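PDB 4XQM: glucosidase 2 subunit beta from Schizosaccharomyces pombe, which recognises mannose-rich N-glycans through its MRH domain, the part present here, and retains the catalytic alpha subunit of glucosidase II in the endoplasmic reticulum. Local coordinates for residues 75-78 / 79-82; 19-22 / 23-26; 37-41 / 42-46. All coordinates share one frame; numbering follows the deposited sequence.

Interaction 1. Residues 75-78 / 79-82; sequences VLEA and QKCE. With MAN (alpha-D-mannopyranose), chain B.
Glu77, on strand 71-77, faces the turn that brings the chain back: a type II beta turn runs from Gln79 to Glu82, closed by Glu82 N bonding to Gln79 O at 3.0 Å, and the CA of Glu77 makes a C-H...O contact with Glu82 O. The Glu77 side chain bridges the inside of this loop. Its CG stands anti to the backbone N (chi1 -171°) and the chain beyond stays extended, which carries the carboxylate past the carbonyl of Gln79 to the backbone of Cys81. There Cys81 N donates to Glu77 OE2 at 2.7 Å, OE2 accepting through its anti lone pair, with an angle of 159° at the hydrogen. The same carboxylate grips the bound mannose with both oxygens: O3 of the sugar donates to Glu77 OE1 at 2.6 Å, and O4 to Glu77 OE2, also at 2.6 Å. OE2 therefore accepts two hydrogen bonds, one from the protein and one from the ligand. Cys81 points its sulfur at the sugar as well, SG lying 3.8 Å from C4 of the mannose, while its disulfide to Cys52 ties the turn to another loop. Gln28, Tyr83, Tyr16 and Arg58 also hydrogen-bond to the sugar. The backbone N-H of Cys81 thus acts as a second-shell donor that probably restricts rotation of the Glu77 carboxylate, whose two oxygens take a bidentate grip on the adjacent O3 and O4 hydroxyls, consistent with the sugar-binding role of this lectin domain.

Interaction 2. Residues 19-22 / 23-26; sequences KVVF and YENV
Two backbone hydrogen bonds join Val21 to the returning chain of this tight beta hairpin. Val21 N donates to Asn25 O at 2.9 Å, meeting the carbonyl almost head-on, with a C=O...N angle of 171°. Val21 O receives Glu24 N at 3.1 Å; this donor sits above the carbonyl plane, and the bond closes the type II beta turn from Val21 to Glu24, in which Tyr23 takes a positive phi of 66°. Since Glu24 and Asn25 both face Val21, the hairpin carries a classic beta bulge. One step further, Val20 and Val26 form an antiparallel non-hydrogen-bonded pair, and Val26 CA makes a C-H...O contact of 3.3 Å with Lys19 O. Among apolar contacts, Val20 CG2 meets Val26 CG1 at 4.2 Å on the face these two valines share. The other face is mixed in character. Val21 CG1 touches the carboxylate end of Glu24, 3.4 Å from OE1, the two side chains running obliquely past each other, and Val21 CG2 lies 3.9 Å from Asn25 OD1. Asn25 CG is wedged between its own backbone N and carbonyl carbon (chi1 37°), a torsion that sets the amide alongside Val21. Of the charged groups, Glu24 OE2 makes a salt bridge with Lys5. The hairpin joins strands 16-21 and 25-28, between strand 8-13, which bonds to Val20, and strand 31-40, which reaches Glu24 through Phe36; Val20 and Phe22 pack on Met87 and Val26 on Ile85, both of strand 82-89, while the ring of Tyr23 meets Phe36 edge-to-face.

Interaction 3. Residues 37-41 / 42-46; sequences ASQEG and NVLKY
Ala37 and Ser38 both face Lys45, forming a classic beta bulge in the hairpin of strands 31-40 and 43-48; the axes of segments 37-40 and 43-46 approach to 4.8 Å. Ala37 N donates to Lys45 O at 2.8 Å, and Ser38 N sends a second, weak bond to the same oxygen. Ser38 O in turn accepts Lys45 N at 2.8 Å. On this face Ser38 OG lies against the aliphatic part of Lys45, 3.7 Å from its CB; the rest of the extended lysine chain departs from strand 31-40. Gln39 is paired with Leu44, without mutual backbone hydrogen bonds, and their side chains run together on the opposite face. Gln39 CG stands anti to the backbone N (chi1 -180°), and the extended chain lays the amide against Leu44, with CD 3.7 Å from Leu44 CD1. Both ends of this amide are held: NE2 donates to Gly41 O at 2.8 Å, Gly41 O lying slightly out of the Gln39 amide plane, and OE1 bonds to Tyr23 OH. The amide thereby links strand 31-40 to the carbonyl of Gly41 in the turn. Glu40 and Val43 exchange the last pair of bonds, Glu40 N to Val43 O at 3.0 Å and Val43 N to Glu40 O at 2.9 Å, the latter closing a type II' beta turn. Gly41 occupies its first corner with a positive phi of 59° and psi -129°. Strand 59-66 lies beyond strand 43-48, bonding through its backbone to Asn42, Leu44 and Tyr46, while Val43 packs on Ile61 and Thr63, Leu44 on Val64 and Tyr46 on Val62.

Overall arrangement
All three contacts are local turns of one MRH domain, a domain of strands and loops without helix, but only interaction 1 touches the mannose. Interactions 2 and 3, with centres 11 Å apart, are stitched directly together: Tyr46 OH lies 2.8 Å from Val21 O, a probable hydrogen bond, and Val26 CG2 packs 3.6 Å from Tyr46 CD2. Strands 25-28 and 31-40, one from each hairpin, are neighbours in the sheet. Interaction 1 stands apart, its centre about 17 Å from either of the others. The side chains of Val26 and Tyr46 are about 11 and 14 Å from the sugar, so neither contact itself reaches it, but strands 16-21 and 25-28 of the interaction 2 hairpin carry Tyr16 and Gln28.

Interaction 1. Residues 75-78 / 79-82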
loop_
_atom_site.group_PDB
_atom_site.type_symbol
_atom_site.label_atom_id
_atom_site.label_comp_id
_atom_site.label_asym_id
_atom_site.label_seq_id
_atom_site.Cartn_x
_atom_site.Cartn_y
_atom_site.Cartn_z
ATOM N N VAL A 75 1.076 -3.121 -8.593
ATOM C CA VAL A 75 0.322 -1.902 -8.353
ATOM C C VAL A 75 -0.552 -1.633 -9.568
ATOM O O VAL A 75 -0.053 -1.604 -10.694
ATOM C CB VAL A 75 1.245 -0.690 -8.108
ATOM C CG1 VAL A 75 0.415 0.588 -8.006
ATOM C CG2 VAL A 75 2.088 -0.891 -6.851
ATOM N N LEU A 76 -1.855 -1.470 -9.349
ATOM C CA LEU A 76 -2.778 -1.128 -10.432
ATOM C C LEU A 76 -3.417 0.225 -10.142
ATOM O O LEU A 76 -3.947 0.455 -9.051
ATOM C CB LEU A 76 -3.869 -2.196 -10.569
ATOM C CG LEU A 76 -4.775 -2.079 -11.794
ATOM C CD1 LEU A 76 -3.986 -2.439 -13.047
ATOM C CD2 LEU A 76 -6.015 -2.966 -11.672
ATOM N N GLU A 77 -3.350 1.126 -11.118
ATOM C CA GLU A 77 -4.048 2.399 -11.015
ATOM C C GLU A 77 -5.089 2.426 -12.118
ATOM O O GLU A 77 -4.940 3.132 -13.106
ATOM C CB GLU A 77 -3.077 3.574 -11.142
ATOM C CG GLU A 77 -3.716 4.924 -10.814
ATOM C CD GLU A 77 -2.748 6.105 -10.905
ATOM O OE1 GLU A 77 -1.541 5.906 -11.188
ATOM O OE2 GLU A 77 -3.202 7.247 -10.676
ATOM N N ALA A 78 -6.133 1.623 -11.946
ATOM C CA ALA A 78 -7.207 1.535 -12.929
ATOM C C ALA A 78 -7.986 2.852 -13.026
ATOM O O ALA A 78 -8.319 3.307 -14.125
ATOM C CB ALA A 78 -8.133 0.383 -12.591
ATOM N N GLN A 79 -8.274 3.462 -11.879
ATOM C CA GLN A 79 -8.893 4.783 -11.861
ATOM C C GLN A 79 -7.839 5.759 -11.371
ATOM O O GLN A 79 -7.049 5.410 -10.494
ATOM C CB GLN A 79 -10.107 4.815 -10.923
ATOM C CG GLN A 79 -11.329 4.059 -11.430
ATOM C CD GLN A 79 -11.133 2.551 -11.447
ATOM O OE1 GLN A 79 -11.009 1.913 -10.397
ATOM N NE2 GLN A 79 -11.105 1.974 -12.646
ATOM N N LYS A 80 -7.822 6.968 -11.931
ATOM C CA LYS A 80 -6.808 7.964 -11.578
ATOM C C LYS A 80 -6.722 8.178 -10.065
ATOM O O LYS A 80 -7.734 8.454 -9.397
ATOM C CB LYS A 80 -7.083 9.300 -12.281
ATOM C CG LYS A 80 -6.039 10.369 -11.988
ATOM C CD LYS A 80 -6.467 11.743 -12.542
ATOM C CE LYS A 80 -6.584 11.729 -14.065
ATOM N NZ LYS A 80 -5.250 11.742 -14.756
ATOM N N CYS A 81 -5.513 7.989 -9.537
ATOM C CA CYS A 81 -5.177 8.230 -8.133
ATOM C C CYS A 81 -5.886 7.326 -7.133
ATOM O O CYS A 81 -5.984 7.641 -5.941
ATOM C CB CYS A 81 -5.297 9.722 -7.791
ATOM S SG CYS A 81 -3.953 10.645 -8.563
ATOM N N GLU A 82 -6.345 6.179 -7.629
ATOM C CA GLU A 82 -6.842 5.104 -6.784
ATOM C C GLU A 82 -5.933 3.905 -7.057
ATOM O O GLU A 82 -5.913 3.380 -8.171
ATOM C CB GLU A 82 -8.306 4.781 -7.131
ATOM C CG GLU A 82 -9.271 5.974 -7.055
ATOM C CD GLU A 82 -10.687 5.635 -7.529
ATOM O OE1 GLU A 82 -11.092 4.453 -7.433
ATOM O OE2 GLU A 82 -11.397 6.554 -8.002
HETATM C C1 MAN B . 1.454 10.991 -10.636
HETATM C C2 MAN B . 1.284 9.756 -9.970
HETATM C C3 MAN B . 0.211 9.000 -10.769
HETATM C C4 MAN B . -1.048 9.895 -10.968
HETATM C C5 MAN B . -0.638 11.205 -11.659
HETATM C C6 MAN B . -1.758 12.217 -11.737
HETATM O O1 MAN B . 1.810 10.438 -11.868
HETATM O O2 MAN B . 0.824 10.010 -8.693
HETATM O O3 MAN B . -0.096 7.779 -10.152
HETATM O O4 MAN B . -1.981 9.248 -11.786
HETATM O O5 MAN B . 0.368 11.800 -10.853
HETATM O O6 MAN B . -1.352 13.236 -12.658
#

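Interaction 2. Residues 19-22 / 23-26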
loop_
_atom_site.group_PDB
_atom_site.type_symbol
_atom_site.label_atom_id
_atom_site.label_comp_id
_atom_site.label_asym_id
_atom_site.label_seq_id
_atom_site.Cartn_x
_atom_site.Cartn_y
_atom_site.Cartn_z
ATOM N N LYS A 19 6.409 2.390 -1.631
ATOM C CA LYS A 19 6.789 2.003 -0.286
ATOM C C LYS A 19 5.533 1.799 0.530
ATOM O O LYS A 19 4.738 2.733 0.707
ATOM C CB LYS A 19 7.657 3.085 0.341
ATOM C CG LYS A 19 8.061 2.841 1.774
ATOM C CD LYS A 19 8.956 3.996 2.228
ATOM C CE LYS A 19 10.003 4.342 1.154
ATOM N NZ LYS A 19 10.764 5.595 1.453
ATOM N N VAL A 20 5.334 0.566 0.991
ATOM C CA VAL A 20 4.212 0.246 1.863
ATOM C C VAL A 20 4.749 0.014 3.262
ATOM O O VAL A 20 5.645 -0.810 3.455
ATOM C CB VAL A 20 3.465 -1.034 1.414
ATOM C CG1 VAL A 20 2.375 -1.405 2.425
ATOM C CG2 VAL A 20 2.860 -0.834 0.018
ATOM N N VAL A 21 4.220 0.767 4.222
ATOM C CA VAL A 21 4.533 0.534 5.625
ATOM C C VAL A 21 3.258 0.079 6.337
ATOM O O VAL A 21 2.283 0.835 6.442
ATOM C CB VAL A 21 5.101 1.786 6.292
ATOM C CG1 VAL A 21 5.591 1.433 7.687
ATOM C CG2 VAL A 21 6.250 2.325 5.480
ATOM N N PHE A 22 3.254 -1.161 6.820
ATOM C CA PHE A 22 2.031 -1.716 7.415
ATOM C C PHE A 22 1.528 -0.859 8.583
ATOM O O PHE A 22 2.298 -0.507 9.482
ATOM C CB PHE A 22 2.235 -3.169 7.870
ATOM C CG PHE A 22 2.436 -4.156 6.739
ATOM C CD1 PHE A 22 1.853 -3.955 5.488
ATOM C CD2 PHE A 22 3.199 -5.304 6.944
ATOM C CE1 PHE A 22 2.042 -4.892 4.453
ATOM C CE2 PHE A 22 3.392 -6.230 5.926
ATOM C CZ PHE A 22 2.818 -6.029 4.684
ATOM N N TYR A 23 0.241 -0.505 8.531
ATOM C CA TYR A 23 -0.442 0.237 9.595
ATOM C C TYR A 23 0.075 1.658 9.785
ATOM O O TYR A 23 -0.229 2.310 10.788
ATOM C CB TYR A 23 -0.389 -0.530 10.923
ATOM C CG TYR A 23 -1.097 -1.864 10.888
ATOM C CD1 TYR A 23 -2.308 -2.018 10.223
ATOM C CD2 TYR A 23 -0.544 -2.979 11.500
ATOM C CE1 TYR A 23 -2.959 -3.252 10.194
ATOM C CE2 TYR A 23 -1.182 -4.197 11.481
ATOM C CZ TYR A 23 -2.380 -4.339 10.831
ATOM O OH TYR A 23 -2.999 -5.569 10.812
ATOM N N GLU A 24 0.833 2.149 8.810
ATOM C CA GLU A 24 1.290 3.531 8.844
ATOM C C GLU A 24 0.890 4.255 7.556
ATOM O O GLU A 24 -0.157 4.912 7.511
ATOM C CB GLU A 24 2.797 3.599 9.153
ATOM C CG GLU A 24 3.067 3.106 10.589
ATOM C CD GLU A 24 4.520 3.168 11.026
ATOM O OE1 GLU A 24 5.388 3.631 10.246
ATOM O OE2 GLU A 24 4.804 2.749 12.179
ATOM N N ASN A 25 1.692 4.130 6.510
ATOM C CA ASN A 25 1.388 4.853 5.276
ATOM C C ASN A 25 1.919 4.174 4.024
ATOM O O ASN A 25 2.715 3.236 4.106
ATOM C CB ASN A 25 1.912 6.292 5.362
ATOM C CG ASN A 25 3.223 6.380 6.101
ATOM O OD1 ASN A 25 4.080 5.502 5.978
ATOM N ND2 ASN A 25 3.388 7.437 6.891
ATOM N N VAL A 26 1.457 4.654 2.870
ATOM C CA VAL A 26 1.955 4.201 1.576
ATOM C C VAL A 26 2.430 5.405 0.784
ATOM O O VAL A 26 1.746 6.432 0.765
ATOM C CB VAL A 26 0.852 3.498 0.768
ATOM C CG1 VAL A 26 1.383 3.068 -0.583
ATOM C CG2 VAL A 26 0.326 2.287 1.543
#

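Interaction 3. Residues 37-41 / 42-46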
loop_
_atom_site.group_PDB
_atom_site.type_symbol
_atom_site.label_atom_id
_atom_site.label_comp_id
_atom_site.label_asym_id
_atom_site.label_seq_id
_atom_site.Cartn_x
_atom_site.Cartn_y
_atom_site.Cartn_z
ATOM N N ALA A 37 -6.155 3.462 7.479
ATOM C CA ALA A 37 -7.476 3.821 7.986
ATOM C C ALA A 37 -8.230 2.651 8.613
ATOM O O ALA A 37 -8.783 2.780 9.711
ATOM C CB ALA A 37 -8.308 4.451 6.870
ATOM N N SER A 38 -8.279 1.519 7.910
ATOM C CA SER A 38 -9.046 0.365 8.375
ATOM C C SER A 38 -8.565 -0.932 7.731
ATOM O O SER A 38 -7.835 -0.915 6.731
ATOM C CB SER A 38 -10.531 0.558 8.059
ATOM O OG SER A 38 -10.727 0.640 6.654
ATOM N N GLN A 39 -8.982 -2.055 8.306
ATOM C CA GLN A 39 -8.655 -3.355 7.725
ATOM C C GLN A 39 -9.854 -4.280 7.793
ATOM O O GLN A 39 -10.543 -4.346 8.816
ATOM C CB GLN A 39 -7.455 -3.997 8.426
ATOM C CG GLN A 39 -7.073 -5.356 7.842
ATOM C CD GLN A 39 -5.856 -5.949 8.511
ATOM O OE1 GLN A 39 -5.233 -5.307 9.358
ATOM N NE2 GLN A 39 -5.501 -7.175 8.130
ATOM N N GLU A 40 -10.115 -4.967 6.685
ATOM C CA GLU A 40 -11.140 -5.996 6.636
ATOM C C GLU A 40 -10.489 -7.224 6.019
ATOM O O GLU A 40 -10.069 -7.190 4.853
ATOM C CB GLU A 40 -12.337 -5.545 5.790
ATOM C CG GLU A 40 -13.448 -6.586 5.708
ATOM C CD GLU A 40 -14.190 -6.571 4.374
ATOM O OE1 GLU A 40 -14.408 -5.471 3.812
ATOM O OE2 GLU A 40 -14.551 -7.667 3.886
ATOM N N GLY A 41 -10.386 -8.300 6.792
ATOM C CA GLY A 41 -9.679 -9.478 6.318
ATOM C C GLY A 41 -8.227 -9.168 5.973
ATOM O O GLY A 41 -7.498 -8.577 6.785
ATOM N N ASN A 42 -7.808 -9.560 4.768
ATOM C CA ASN A 42 -6.442 -9.312 4.296
ATOM C C ASN A 42 -6.299 -7.946 3.650
ATOM O O ASN A 42 -5.247 -7.628 3.091
ATOM C CB ASN A 42 -6.056 -10.353 3.246
ATOM C CG ASN A 42 -6.072 -11.751 3.794
ATOM O OD1 ASN A 42 -5.814 -11.956 4.983
ATOM N ND2 ASN A 42 -6.378 -12.726 2.941
ATOM N N VAL A 43 -7.352 -7.143 3.712
ATOM C CA VAL A 43 -7.372 -5.902 2.948
ATOM C C VAL A 43 -7.172 -4.673 3.833
ATOM O O VAL A 43 -8.000 -4.373 4.703
ATOM C CB VAL A 43 -8.679 -5.798 2.151
ATOM C CG1 VAL A 43 -8.732 -4.483 1.399
ATOM C CG2 VAL A 43 -8.797 -6.984 1.199
ATOM N N LEU A 44 -6.071 -3.959 3.599
ATOM C CA LEU A 44 -5.746 -2.757 4.371
ATOM C C LEU A 44 -6.064 -1.515 3.542
ATOM O O LEU A 44 -5.514 -1.339 2.440
ATOM C CB LEU A 44 -4.266 -2.742 4.758
ATOM C CG LEU A 44 -3.778 -3.657 5.888
ATOM C CD1 LEU A 44 -3.811 -5.142 5.508
ATOM C CD2 LEU A 44 -2.375 -3.232 6.337
ATOM N N LYS A 45 -6.932 -0.648 4.063
ATOM C CA LYS A 45 -7.277 0.577 3.355
ATOM C C LYS A 45 -6.452 1.743 3.866
ATOM O O LYS A 45 -6.446 2.034 5.069
ATOM C CB LYS A 45 -8.774 0.891 3.489
ATOM C CG LYS A 45 -9.667 -0.146 2.826
ATOM C CD LYS A 45 -11.141 0.254 2.913
ATOM C CE LYS A 45 -12.025 -0.740 2.175
ATOM N NZ LYS A 45 -13.340 -0.129 1.841
ATOM N N TYR A 46 -5.773 2.414 2.939
ATOM C CA TYR A 46 -5.021 3.624 3.241
ATOM C C TYR A 46 -5.741 4.791 2.559
ATOM O O TYR A 46 -6.105 4.699 1.386
ATOM C CB TYR A 46 -3.582 3.511 2.712
ATOM C CG TYR A 46 -2.697 2.542 3.463
ATOM C CD1 TYR A 46 -2.799 1.162 3.260
ATOM C CD2 TYR A 46 -1.744 3.004 4.363
ATOM C CE1 TYR A 46 -1.976 0.273 3.955
ATOM C CE2 TYR A 46 -0.917 2.128 5.053
ATOM C CZ TYR A 46 -1.037 0.770 4.845
ATOM O OH TYR A 46 -0.208 -0.083 5.543
#